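Local coordinates for protein azurocidin (PDB 1FY3) that binds heparin, kills Gram-negative bacteria, probably through affinity for their lipopolysaccharide, and attracts monocytes and fibroblasts, on the two-barrel scaffold of a chymotrypsin-like serine protease homologue, at residues 114-119 and 203-208; 108-113 and 183-188; 10-15 and 122-127; 175-180 and 187-192. The protein carries 1 engineered substitution. All blocks are in the same frame, centred on the assembly; numbering follows the deposited sequence. Where two conformers were deposited one is given.

Contact 1: 114-119 and 203-208; sequences NATVEA and FTRVAL. With NAG (2-acetamido-2-deoxy-beta-D-glucopyranose), chain C.
The peptide of N114 is tied to A207 where the interdomain connection of this chymotrypsin-like fold runs past the end of strand 201-205, just ahead of the C-terminal helix 210-217. One direct hydrogen bond does the tying: N114 N gives its proton to A207 O at 2.8 Å, with a fairly straight N-H...O angle of 161° but from well above the carbonyl plane. A second polar link is indirect. A water accepts from R205 NH1 at 2.6 Å and donates to A115 O at the same distance, bridging the guanidinium to a carbonyl that lies near its plane but too far for a direct bond. The edge of that guanidinium also skirts the backbone of T116 and V117, while its NE and NH2 make weak bonds to P156 O and N158 O. Apolar contact is slight: the methyls of A115 and A207 sit 4.2 Å apart, CB to CB, and A207 CB lies closer still to A115 O. The N114 side chain carries the glycan. Its CG stands anti to the carbonyl carbon (chi1 -70°), and ND2 is joined covalently to C1 of the N-acetylglucosamine at 1.4 Å.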
loop_
_atom_site.group_PDB
_atom_site.type_symbol
_atom_site.label_atom_id
_atom_site.label_comp_id
_atom_site.label_asym_id
_atom_site.label_seq_id
_atom_site.Cartn_x
_atom_site.Cartn_y
_atom_site.Cartn_z
ATOM N N ASN A 114 -1.457 -7.961 16.561
ATOM C CA ASN A 114 -0.156 -8.104 17.179
ATOM C C ASN A 114 0.766 -9.103 16.538
ATOM O O ASN A 114 1.782 -9.416 17.121
ATOM C CB ASN A 114 -0.265 -8.487 18.689
ATOM C CG ASN A 114 -0.787 -7.364 19.565
ATOM O OD1 ASN A 114 -0.827 -6.190 19.145
ATOM N ND2 ASN A 114 -1.211 -7.724 20.774
ATOM N N ALA A 115 0.460 -9.646 15.384
ATOM C CA ALA A 115 1.418 -10.607 14.836
ATOM C C ALA A 115 2.722 -9.901 14.565
ATOM O O ALA A 115 2.709 -8.680 14.418
ATOM C CB ALA A 115 0.915 -11.211 13.531
ATOM N N THR A 116 3.826 -10.656 14.478
ATOM C CA THR A 116 5.127 -10.043 14.194
ATOM C C THR A 116 5.842 -10.707 13.046
ATOM O O THR A 116 5.559 -11.822 12.663
ATOM C CB THR A 116 6.075 -10.121 15.381
ATOM O OG1 THR A 116 6.122 -11.464 15.843
ATOM C CG2 THR A 116 5.589 -9.187 16.464
ATOM N N VAL A 117 6.799 -9.998 12.510
ATOM C CA VAL A 117 7.632 -10.489 11.431
ATOM C C VAL A 117 9.042 -10.196 11.904
ATOM O O VAL A 117 9.364 -9.053 12.185
ATOM C CB VAL A 117 7.261 -9.780 10.124
ATOM C CG1 VAL A 117 7.464 -8.284 10.270
ATOM C CG2 VAL A 117 8.100 -10.287 8.971
ATOM N N GLU A 118 9.850 -11.218 12.108
ATOM C CA GLU A 118 11.168 -10.959 12.651
ATOM C C GLU A 118 12.121 -10.354 11.641
ATOM O O GLU A 118 11.906 -10.416 10.429
ATOM C CB GLU A 118 11.760 -12.197 13.352
ATOM C CG GLU A 118 12.021 -13.379 12.401
ATOM C CD GLU A 118 12.511 -14.611 13.115
ATOM O OE1 GLU A 118 12.285 -14.575 14.406
ATOM O OE2 GLU A 118 13.062 -15.547 12.539
ATOM N N ALA A 119 13.183 -9.746 12.123
ATOM C CA ALA A 119 14.141 -9.194 11.205
ATOM C C ALA A 119 14.686 -10.314 10.328
ATOM O O ALA A 119 14.799 -11.474 10.767
ATOM C CB ALA A 119 15.276 -8.510 11.936
ATOM N N PHE A 203 7.174 1.346 6.927
ATOM C CA PHE A 203 5.808 0.930 6.667
ATOM C C PHE A 203 5.013 0.922 7.963
ATOM O O PHE A 203 5.502 0.491 9.001
ATOM C CB PHE A 203 5.812 -0.520 6.172
ATOM C CG PHE A 203 6.499 -0.720 4.851
ATOM C CD1 PHE A 203 7.866 -0.992 4.787
ATOM C CD2 PHE A 203 5.758 -0.665 3.667
ATOM C CE1 PHE A 203 8.501 -1.189 3.561
ATOM C CE2 PHE A 203 6.372 -0.851 2.434
ATOM C CZ PHE A 203 7.747 -1.112 2.390
ATOM N N THR A 204 3.769 1.348 7.917
ATOM C CA THR A 204 2.988 1.283 9.128
ATOM C C THR A 204 2.818 -0.190 9.487
ATOM O O THR A 204 2.572 -1.013 8.615
ATOM C CB THR A 204 1.649 2.013 8.918
ATOM O OG1 THR A 204 1.912 3.353 8.563
ATOM C CG2 THR A 204 0.776 1.959 10.172
ATOM N N ARG A 205 2.964 -0.548 10.757
ATOM C CA ARG A 205 2.815 -1.948 11.155
ATOM C C ARG A 205 1.344 -2.354 11.200
ATOM O O ARG A 205 0.609 -2.037 12.119
ATOM C CB ARG A 205 3.477 -2.175 12.491
ATOM C CG ARG A 205 3.484 -3.636 12.905
ATOM C CD ARG A 205 4.220 -3.821 14.241
ATOM N NE ARG A 205 5.657 -3.612 14.116
ATOM C CZ ARG A 205 6.515 -4.599 13.830
ATOM N NH1 ARG A 205 6.134 -5.870 13.653
ATOM N NH2 ARG A 205 7.802 -4.307 13.724
ATOM N N VAL A 206 0.888 -3.022 10.159
ATOM C CA VAL A 206 -0.519 -3.398 10.053
ATOM C C VAL A 206 -1.067 -4.233 11.225
ATOM O O VAL A 206 -2.184 -4.028 11.731
ATOM C CB VAL A 206 -0.795 -4.053 8.695
ATOM C CG1 VAL A 206 -2.225 -4.572 8.621
ATOM C CG2 VAL A 206 -0.524 -3.046 7.572
ATOM N N ALA A 207 -0.282 -5.198 11.668
ATOM C CA ALA A 207 -0.729 -6.058 12.762
ATOM C C ALA A 207 -1.170 -5.294 14.000
ATOM O O ALA A 207 -1.927 -5.808 14.818
ATOM C CB ALA A 207 0.303 -7.122 13.087
ATOM N N LEU A 208 -0.686 -4.062 14.158
ATOM C CA LEU A 208 -1.057 -3.288 15.319
ATOM C C LEU A 208 -2.481 -2.820 15.220
ATOM O O LEU A 208 -3.076 -2.469 16.235
ATOM C CB LEU A 208 -0.249 -1.981 15.469
ATOM C CG LEU A 208 1.243 -2.150 15.684
ATOM C CD1 LEU A 208 1.845 -0.790 16.038
ATOM C CD2 LEU A 208 1.493 -3.147 16.803
HETATM C C1 NAG C . -1.737 -6.691 21.626
HETATM C C2 NAG C . -2.786 -7.278 22.575
HETATM C C3 NAG C . -3.193 -6.131 23.547
HETATM C C4 NAG C . -1.939 -5.602 24.284
HETATM C C5 NAG C . -1.034 -5.001 23.211
HETATM C C6 NAG C . 0.182 -4.256 23.770
HETATM C C7 NAG C . -4.298 -9.008 21.815
HETATM C C8 NAG C . -5.497 -9.306 20.909
HETATM N N2 NAG C . -3.968 -7.718 21.810
HETATM O O3 NAG C . -3.966 -6.759 24.530
HETATM O O4 NAG C . -2.222 -4.550 25.271
HETATM O O5 NAG C . -0.684 -6.134 22.403
HETATM O O6 NAG C . 1.080 -5.169 24.453
HETATM O O7 NAG C . -3.501 -9.855 22.218
HETATM O O HOH W 1 3.870 -6.889 12.884
#

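Contact 2: 108-113 and 183-188; sequences LPLPLQ and GLAHGV
P109 O takes the amide proton of A185 where segment 108-113 passes strand 184-188 with the two chain directions about 60° apart, so the backbones meet at this one hydrogen bond and do not pair as strands. It is 3.0 Å from A185 N to P109 O, with the donor nearly on the C=O axis, and the CA of L184 adds a CA-H...O contact to the same oxygen. A185 is the centre of an inverse gamma turn, and H186 with G187 forms a classic beta bulge opposite L179. The interdomain connection of the chymotrypsin-like fold lies against this irregular part of strand 184-192, in the C-terminal barrel.

L108, its CG anti to the backbone N (chi1 179°), brings CD2 against the methyl of A185; at 3.3 Å from CD2 to CB the fit is tighter than usual carbon contact. L110 reaches the same methyl more loosely with its own CD2, and M37 of strand 35-38 also touches A185. P109 and L184 cross at about a right angle, P109 CB meeting L184 CD1 at 3.8 Å. Further along, P111 meets A185 and H186. Its CD rests 3.0 Å from A185 O, a buried carbonyl with no hydrogen-bonding partner in the model. P111 CG also sits over one face of the H186 imidazole, toward its rim, in a CH-pi contact 4.2 Å from the ring centroid and 25° off the normal, while P111 CB lies 3.6 Å from H186 CE1.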
loop_
_atom_site.group_PDB
_atom_site.type_symbol
_atom_site.label_atom_id
_atom_site.label_comp_id
_atom_site.label_asym_id
_atom_site.label_seq_id
_atom_site.Cartn_x
_atom_site.Cartn_y
_atom_site.Cartn_z
ATOM N N LEU A 108 -6.253 -8.898 -0.351
ATOM C CA LEU A 108 -5.004 -9.244 0.308
ATOM C C LEU A 108 -5.298 -9.485 1.784
ATOM O O LEU A 108 -5.823 -8.629 2.478
ATOM C CB LEU A 108 -4.016 -8.076 0.185
ATOM C CG LEU A 108 -2.656 -8.278 0.853
ATOM C CD1 LEU A 108 -1.892 -9.418 0.193
ATOM C CD2 LEU A 108 -1.854 -6.986 0.712
ATOM N N PRO A 109 -4.998 -10.664 2.260
ATOM C CA PRO A 109 -5.246 -11.041 3.635
ATOM C C PRO A 109 -4.372 -10.261 4.608
ATOM O O PRO A 109 -3.269 -9.853 4.274
ATOM C CB PRO A 109 -4.878 -12.519 3.750
ATOM C CG PRO A 109 -4.404 -12.967 2.374
ATOM C CD PRO A 109 -4.546 -11.794 1.422
ATOM N N LEU A 110 -4.857 -10.105 5.832
ATOM C CA LEU A 110 -4.130 -9.368 6.860
ATOM C C LEU A 110 -3.624 -10.250 7.982
ATOM O O LEU A 110 -4.136 -11.328 8.236
ATOM C CB LEU A 110 -5.065 -8.334 7.545
ATOM C CG LEU A 110 -5.799 -7.379 6.618
ATOM C CD1 LEU A 110 -7.012 -6.823 7.359
ATOM C CD2 LEU A 110 -4.874 -6.240 6.174
ATOM N N PRO A 111 -2.646 -9.727 8.699
ATOM C CA PRO A 111 -2.129 -10.439 9.848
ATOM C C PRO A 111 -3.121 -10.286 11.009
ATOM O O PRO A 111 -3.895 -9.321 11.069
ATOM C CB PRO A 111 -0.831 -9.697 10.247
ATOM C CG PRO A 111 -0.855 -8.347 9.557
ATOM C CD PRO A 111 -1.864 -8.489 8.421
ATOM N N LEU A 112 -3.067 -11.232 11.935
ATOM C CA LEU A 112 -3.856 -11.166 13.156
ATOM C C LEU A 112 -3.264 -10.098 14.085
ATOM O O LEU A 112 -2.070 -9.778 14.036
ATOM C CB LEU A 112 -3.811 -12.505 13.935
ATOM C CG LEU A 112 -4.518 -13.635 13.235
ATOM C CD1 LEU A 112 -4.164 -14.962 13.901
ATOM C CD2 LEU A 112 -6.017 -13.361 13.298
ATOM N N GLN A 113 -4.099 -9.577 14.965
ATOM C CA GLN A 113 -3.668 -8.554 15.902
ATOM C C GLN A 113 -2.363 -8.935 16.562
ATOM O O GLN A 113 -2.195 -10.078 17.024
ATOM C CB GLN A 113 -4.744 -8.235 16.963
ATOM C CG GLN A 113 -4.311 -7.133 17.933
ATOM C CD GLN A 113 -4.292 -5.743 17.302
ATOM O OE1 GLN A 113 -5.148 -5.392 16.491
ATOM N NE2 GLN A 113 -3.344 -4.912 17.713
ATOM N N GLY A 183 2.764 -13.889 2.487
ATOM C CA GLY A 183 1.423 -13.761 1.947
ATOM C C GLY A 183 0.486 -12.748 2.610
ATOM O O GLY A 183 -0.643 -12.608 2.150
ATOM N N LEU A 184 0.922 -12.039 3.660
ATOM C CA LEU A 184 0.043 -11.091 4.341
ATOM C C LEU A 184 0.496 -9.641 4.201
ATOM O O LEU A 184 1.679 -9.349 3.995
ATOM C CB LEU A 184 0.122 -11.410 5.848
ATOM C CG LEU A 184 -0.816 -12.487 6.365
ATOM C CD1 LEU A 184 -1.524 -13.283 5.280
ATOM C CD2 LEU A 184 -0.221 -13.357 7.485
ATOM N N ALA A 185 -0.452 -8.721 4.370
ATOM C CA ALA A 185 -0.151 -7.308 4.322
ATOM C C ALA A 185 0.351 -6.893 5.700
ATOM O O ALA A 185 -0.458 -6.515 6.580
ATOM C CB ALA A 185 -1.372 -6.490 3.928
ATOM N N HIS A 186 1.666 -7.013 5.895
ATOM C CA HIS A 186 2.281 -6.660 7.168
ATOM C C HIS A 186 2.562 -5.171 7.317
ATOM O O HIS A 186 2.767 -4.672 8.421
ATOM C CB HIS A 186 3.540 -7.492 7.414
ATOM C CG HIS A 186 3.228 -8.796 8.068
ATOM N ND1 HIS A 186 2.985 -8.875 9.417
ATOM C CD2 HIS A 186 3.119 -10.056 7.546
ATOM C CE1 HIS A 186 2.739 -10.154 9.698
ATOM N NE2 HIS A 186 2.825 -10.892 8.600
ATOM N N GLY A 187 2.580 -4.441 6.201
ATOM C CA GLY A 187 2.854 -3.023 6.229
ATOM C C GLY A 187 2.142 -2.238 5.131
ATOM O O GLY A 187 1.644 -2.787 4.147
ATOM N N VAL A 188 2.116 -0.923 5.365
ATOM C CA VAL A 188 1.582 0.083 4.482
ATOM C C VAL A 188 2.691 1.118 4.294
ATOM O O VAL A 188 3.138 1.750 5.263
ATOM C CB VAL A 188 0.333 0.733 5.053
ATOM C CG1 VAL A 188 -0.108 1.864 4.143
ATOM C CG2 VAL A 188 -0.786 -0.322 5.152
#

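Contact 3: 10-15 and 122-127; sequences RQFPFL and RCQVAG. With NAG (2-acetamido-2-deoxy-beta-D-glucopyranose), chain B.
A126 sets its methyl squarely on the ring of F12, and this CH-pi contact is the centre of the interface: A126 CB lies 3.6 Å from the ring centroid and only 9° off the normal, about equally far from all six ring carbons. A126 loses 71 Å² of surface to segment 10-15, F12 57 Å² to strand 122-127. The phenyl is directed there with CG anti to its carbonyl carbon (chi1 -55°), and Q11 CG lies over the opposite face, so the ring is sandwiched between aliphatic groups. F12 also begins a type I turn, closed by L15 N bonding to F12 O at 3.1 Å. That turn brings L15 round to the same methyl, with L15 CD1 4.2 Å from A126 CB. Q124, two residues back along the strand and on the same side, crosses F12 at about a right angle and meets the ring at its edge, the amide and ring planes 55° apart. At the far end of the strand R122 NH2 makes a weak hydrogen bond to O5 of an N-acetylglucosamine. With no hydrogen bond between the segments, the turn leading into the N-terminal barrel is held to this strand of the C-terminal barrel by hydrophobic and ring contacts.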
loop_
_atom_site.group_PDB
_atom_site.type_symbol
_atom_site.label_atom_id
_atom_site.label_comp_id
_atom_site.label_asym_id
_atom_site.label_seq_id
_atom_site.Cartn_x
_atom_site.Cartn_y
_atom_site.Cartn_z
ATOM N N ARG A 10 -1.507 -8.974 -13.339
ATOM C CA ARG A 10 -2.139 -9.803 -12.319
ATOM C C ARG A 10 -1.181 -10.404 -11.296
ATOM O O ARG A 10 -1.605 -11.172 -10.418
ATOM C CB ARG A 10 -3.026 -10.904 -12.909
ATOM C CG ARG A 10 -3.911 -10.441 -14.062
ATOM C CD ARG A 10 -5.016 -11.446 -14.403
ATOM N NE ARG A 10 -4.496 -12.791 -14.691
ATOM C CZ ARG A 10 -3.897 -13.178 -15.819
ATOM N NH1 ARG A 10 -3.733 -12.368 -16.865
ATOM N NH2 ARG A 10 -3.473 -14.422 -15.906
ATOM N N GLN A 11 0.098 -10.072 -11.390
ATOM C CA GLN A 11 1.050 -10.576 -10.415
ATOM C C GLN A 11 0.690 -10.160 -8.968
ATOM O O GLN A 11 0.865 -10.922 -8.026
ATOM C CB GLN A 11 2.464 -10.102 -10.767
ATOM C CG GLN A 11 3.533 -10.647 -9.790
ATOM C CD GLN A 11 4.951 -10.518 -10.312
ATOM O OE1 GLN A 11 5.195 -10.025 -11.436
ATOM N NE2 GLN A 11 5.898 -10.987 -9.512
ATOM N N PHE A 12 0.186 -8.931 -8.806
ATOM C CA PHE A 12 -0.225 -8.344 -7.526
ATOM C C PHE A 12 -1.647 -7.817 -7.702
ATOM O O PHE A 12 -1.939 -6.629 -7.783
ATOM C CB PHE A 12 0.755 -7.192 -7.154
ATOM C CG PHE A 12 2.210 -7.637 -7.140
ATOM C CD1 PHE A 12 2.767 -8.306 -6.048
ATOM C CD2 PHE A 12 3.039 -7.392 -8.232
ATOM C CE1 PHE A 12 4.104 -8.718 -6.028
ATOM C CE2 PHE A 12 4.379 -7.786 -8.240
ATOM C CZ PHE A 12 4.912 -8.454 -7.135
ATOM N N PRO A 13 -2.560 -8.737 -7.803
ATOM C CA PRO A 13 -3.955 -8.444 -8.085
ATOM C C PRO A 13 -4.721 -7.669 -7.028
ATOM O O PRO A 13 -5.858 -7.253 -7.271
ATOM C CB PRO A 13 -4.601 -9.809 -8.315
ATOM C CG PRO A 13 -3.687 -10.813 -7.613
ATOM C CD PRO A 13 -2.338 -10.141 -7.397
ATOM N N PHE A 14 -4.115 -7.467 -5.865
ATOM C CA PHE A 14 -4.760 -6.714 -4.799
ATOM C C PHE A 14 -4.388 -5.258 -4.861
ATOM O O PHE A 14 -4.899 -4.446 -4.115
ATOM C CB PHE A 14 -4.289 -7.250 -3.424
ATOM C CG PHE A 14 -2.797 -7.461 -3.395
ATOM C CD1 PHE A 14 -1.910 -6.395 -3.231
ATOM C CD2 PHE A 14 -2.269 -8.740 -3.590
ATOM C CE1 PHE A 14 -0.529 -6.613 -3.221
ATOM C CE2 PHE A 14 -0.895 -8.982 -3.590
ATOM C CZ PHE A 14 -0.029 -7.907 -3.401
ATOM N N LEU A 15 -3.440 -4.923 -5.731
ATOM C CA LEU A 15 -2.951 -3.558 -5.825
ATOM C C LEU A 15 -4.007 -2.533 -6.235
ATOM O O LEU A 15 -4.806 -2.779 -7.125
ATOM C CB LEU A 15 -1.821 -3.485 -6.864
ATOM C CG LEU A 15 -0.422 -3.774 -6.366
ATOM C CD1 LEU A 15 0.557 -3.257 -7.426
ATOM C CD2 LEU A 15 -0.170 -3.066 -5.040
ATOM N N ARG A 122 11.837 -12.194 4.558
ATOM C CA ARG A 122 11.757 -11.748 3.192
ATOM C C ARG A 122 10.346 -11.345 2.805
ATOM O O ARG A 122 9.380 -12.072 3.012
ATOM C CB ARG A 122 12.268 -12.833 2.263
ATOM C CG ARG A 122 13.727 -13.192 2.516
ATOM C CD ARG A 122 14.306 -14.031 1.386
ATOM N NE ARG A 122 13.973 -13.473 0.075
ATOM C CZ ARG A 122 14.224 -14.058 -1.098
ATOM N NH1 ARG A 122 14.820 -15.249 -1.179
ATOM N NH2 ARG A 122 13.863 -13.432 -2.217
ATOM N N CYS A 123 10.238 -10.167 2.228
ATOM C CA CYS A 123 8.959 -9.648 1.798
ATOM C C CYS A 123 9.090 -9.114 0.389
ATOM O O CYS A 123 10.167 -9.184 -0.221
ATOM C CB CYS A 123 8.525 -8.487 2.696
ATOM S SG CYS A 123 8.633 -8.837 4.459
ATOM N N GLN A 124 7.991 -8.552 -0.109
ATOM C CA GLN A 124 7.986 -7.908 -1.413
ATOM C C GLN A 124 7.155 -6.659 -1.327
ATOM O O GLN A 124 6.221 -6.607 -0.528
ATOM C CB GLN A 124 7.411 -8.810 -2.532
ATOM C CG GLN A 124 8.394 -9.924 -2.916
ATOM C CD GLN A 124 8.007 -10.623 -4.207
ATOM O OE1 GLN A 124 8.863 -10.980 -5.033
ATOM N NE2 GLN A 124 6.715 -10.848 -4.365
ATOM N N VAL A 125 7.506 -5.666 -2.132
ATOM C CA VAL A 125 6.744 -4.435 -2.210
ATOM C C VAL A 125 6.564 -4.087 -3.682
ATOM O O VAL A 125 7.528 -4.092 -4.440
ATOM C CB VAL A 125 7.293 -3.283 -1.387
ATOM C CG1 VAL A 125 8.661 -2.901 -1.899
ATOM C CG2 VAL A 125 6.348 -2.095 -1.487
ATOM N N ALA A 126 5.335 -3.830 -4.098
ATOM C CA ALA A 126 5.075 -3.501 -5.483
ATOM C C ALA A 126 4.314 -2.181 -5.618
ATOM O O ALA A 126 3.494 -1.824 -4.782
ATOM C CB ALA A 126 4.282 -4.612 -6.150
ATOM N N GLY A 127 4.574 -1.446 -6.700
ATOM C CA GLY A 127 3.857 -0.197 -6.887
ATOM C C GLY A 127 4.219 0.487 -8.199
ATOM O O GLY A 127 5.090 0.031 -8.944
HETATM C C1 NAG B . 13.248 -12.032 -5.480
HETATM C C2 NAG B . 13.981 -11.749 -6.781
HETATM C C3 NAG B . 14.010 -13.102 -7.515
HETATM C C4 NAG B . 14.735 -14.193 -6.700
HETATM C C5 NAG B . 13.964 -14.294 -5.381
HETATM C C6 NAG B . 14.559 -15.339 -4.436
HETATM C C7 NAG B . 13.538 -9.547 -7.563
HETATM C C8 NAG B . 12.433 -8.624 -8.129
HETATM N N2 NAG B . 13.177 -10.819 -7.570
HETATM O O3 NAG B . 14.580 -12.920 -8.776
HETATM O O4 NAG B . 14.628 -15.521 -7.340
HETATM O O5 NAG B . 14.033 -12.984 -4.811
HETATM O O6 NAG B . 16.003 -15.196 -4.444
HETATM O O7 NAG B . 14.414 -9.237 -6.751
#

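Contact 4: 175-180 and 187-192; sequences QGTPLV and GVASFS. Engineered in segment 175-180: Q175 (natural residue Gly).
G187 and L179 form the hydrogen-bonded antiparallel pair of a beta hairpin in the C-terminal barrel, next to the non-hydrogen-bonded pair P178 and V188. Backbone bonds carry the contact. L179 N donates to G187 O at 2.8 Å, and the return bond from G187 N to L179 O is long and weak at 3.4 Å. Further along, A189 N gives a nearly straight bond (170°) to T177 O at 2.8 Å, and G176 N donates to A189 O at 2.8 Å, so A189 is held through both its amide and its carbonyl. A CA-H...O contact from P178 CA to G187 O, 3.2 Å, gives that oxygen a second neighbour.

Side-chain contacts are made mostly against backbone. L179 CB packs over the N and CA of G187, which has no side chain there. V188 CG1, anti to its backbone N (chi1 175°), touches the carbonyl oxygen of G176 at 3.7 Å. The methyl of A189 presses on T177 O, and T177 CG2 lies 4.1 Å from A189 CB. Q175 is an engineered residue, glycine in the natural protein; its extended chain passes S190 O, with CG 3.6 Å from that oxygen, and NE2 bonds to S41 OG.

Strand 122-127 flanks the hairpin on the 178-181 side, where T177 OG1 bonds to A126 O. On the other side strand 201-205 pairs with 184-192 and lays F203 against L179 and A189, while S190 OG bonds to D89.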
loop_
_atom_site.group_PDB
_atom_site.type_symbol
_atom_site.label_atom_id
_atom_site.label_comp_id
_atom_site.label_asym_id
_atom_site.label_seq_id
_atom_site.Cartn_x
_atom_site.Cartn_y
_atom_site.Cartn_z
ATOM N N GLN A 175 3.734 5.187 -1.795
ATOM C CA GLN A 175 3.139 5.461 -0.494
ATOM C C GLN A 175 1.735 4.894 -0.450
ATOM O O GLN A 175 0.953 5.162 -1.345
ATOM C CB GLN A 175 2.832 6.880 -0.251
ATOM C CG GLN A 175 2.852 7.469 1.137
ATOM C CD GLN A 175 2.816 8.978 1.151
ATOM O OE1 GLN A 175 3.141 9.644 0.157
ATOM N NE2 GLN A 175 2.472 9.550 2.320
ATOM N N GLY A 176 1.437 4.137 0.597
ATOM C CA GLY A 176 0.124 3.527 0.726
ATOM C C GLY A 176 0.105 2.088 0.220
ATOM O O GLY A 176 -0.782 1.307 0.569
ATOM N N THR A 177 1.085 1.734 -0.619
ATOM C CA THR A 177 1.163 0.389 -1.149
ATOM C C THR A 177 1.593 -0.556 -0.051
ATOM O O THR A 177 2.348 -0.232 0.855
ATOM C CB THR A 177 2.058 0.309 -2.413
ATOM O OG1 THR A 177 1.566 -0.668 -3.350
ATOM C CG2 THR A 177 3.525 0.043 -2.057
ATOM N N PRO A 178 1.114 -1.754 -0.121
ATOM C CA PRO A 178 1.388 -2.727 0.916
ATOM C C PRO A 178 2.757 -3.402 0.889
ATOM O O PRO A 178 3.382 -3.588 -0.155
ATOM C CB PRO A 178 0.358 -3.827 0.651
ATOM C CG PRO A 178 -0.001 -3.716 -0.817
ATOM C CD PRO A 178 0.267 -2.287 -1.202
ATOM N N LEU A 179 3.197 -3.818 2.086
ATOM C CA LEU A 179 4.400 -4.598 2.249
ATOM C C LEU A 179 3.856 -5.997 2.451
ATOM O O LEU A 179 3.061 -6.205 3.355
ATOM C CB LEU A 179 5.174 -4.174 3.507
ATOM C CG LEU A 179 6.262 -5.186 3.845
ATOM C CD1 LEU A 179 7.350 -5.093 2.787
ATOM C CD2 LEU A 179 6.857 -4.877 5.222
ATOM N N VAL A 180 4.206 -6.956 1.618
ATOM C CA VAL A 180 3.633 -8.282 1.750
ATOM C C VAL A 180 4.659 -9.271 2.203
ATOM O O VAL A 180 5.648 -9.475 1.519
ATOM C CB VAL A 180 3.041 -8.775 0.399
ATOM C CG1 VAL A 180 2.378 -10.147 0.552
ATOM C CG2 VAL A 180 2.031 -7.771 -0.168
ATOM N N GLY A 187 2.580 -4.441 6.201
ATOM C CA GLY A 187 2.854 -3.023 6.229
ATOM C C GLY A 187 2.142 -2.238 5.131
ATOM O O GLY A 187 1.644 -2.787 4.147
ATOM N N VAL A 188 2.116 -0.923 5.365
ATOM C CA VAL A 188 1.582 0.083 4.482
ATOM C C VAL A 188 2.691 1.118 4.294
ATOM O O VAL A 188 3.138 1.750 5.263
ATOM C CB VAL A 188 0.333 0.733 5.053
ATOM C CG1 VAL A 188 -0.108 1.864 4.143
ATOM C CG2 VAL A 188 -0.786 -0.322 5.152
ATOM N N ALA A 189 3.171 1.249 3.066
ATOM C CA ALA A 189 4.250 2.179 2.779
ATOM C C ALA A 189 3.916 3.560 3.301
ATOM O O ALA A 189 2.887 4.152 2.965
ATOM C CB ALA A 189 4.633 2.169 1.309
ATOM N N SER A 190 4.806 4.056 4.157
ATOM C CA SER A 190 4.624 5.344 4.770
ATOM C C SER A 190 5.635 6.397 4.317
ATOM O O SER A 190 5.264 7.426 3.786
ATOM C CB SER A 190 4.628 5.219 6.291
ATOM O OG SER A 190 4.448 6.491 6.868
ATOM N N PHE A 191 6.920 6.165 4.562
ATOM C CA PHE A 191 7.968 7.131 4.193
ATOM C C PHE A 191 9.331 6.474 4.200
ATOM O O PHE A 191 9.547 5.371 4.714
ATOM C CB PHE A 191 8.036 8.357 5.143
ATOM C CG PHE A 191 8.523 8.010 6.558
ATOM C CD1 PHE A 191 7.615 7.611 7.544
ATOM C CD2 PHE A 191 9.874 8.091 6.921
ATOM C CE1 PHE A 191 8.007 7.317 8.847
ATOM C CE2 PHE A 191 10.305 7.766 8.211
ATOM C CZ PHE A 191 9.377 7.352 9.163
ATOM N N SER A 192 10.248 7.189 3.600
ATOM C CA SER A 192 11.643 6.821 3.534
ATOM C C SER A 192 12.410 8.125 3.484
ATOM O O SER A 192 11.919 9.113 2.949
ATOM C CB SER A 192 12.041 5.817 2.462
ATOM O OG SER A 192 12.439 6.507 1.315
#

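Overall arrangement
All four contacts reach the C-terminal sheet of the chymotrypsin-like fold. Contact 4 is a hairpin of that sheet, with a neighbouring strand on each side: T204 N of contact 1 lies 2.8 Å from V188 O, and V180 N lies 3.0 Å from Q124 O of contact 3. Contacts 2 and 4 share G187 and V188. Contacts 1 and 2, with centres 8 Å apart, use successive parts of the same interdomain connection, and Q113 NE2 reaches L208 O at 2.9 Å. Contacts 1 and 3, about 17 Å apart between centres, each carry a glycan sugar: one is bonded to N114, the other touches R122. F203 CE2 and V125 CG2 still meet at 4.1 Å.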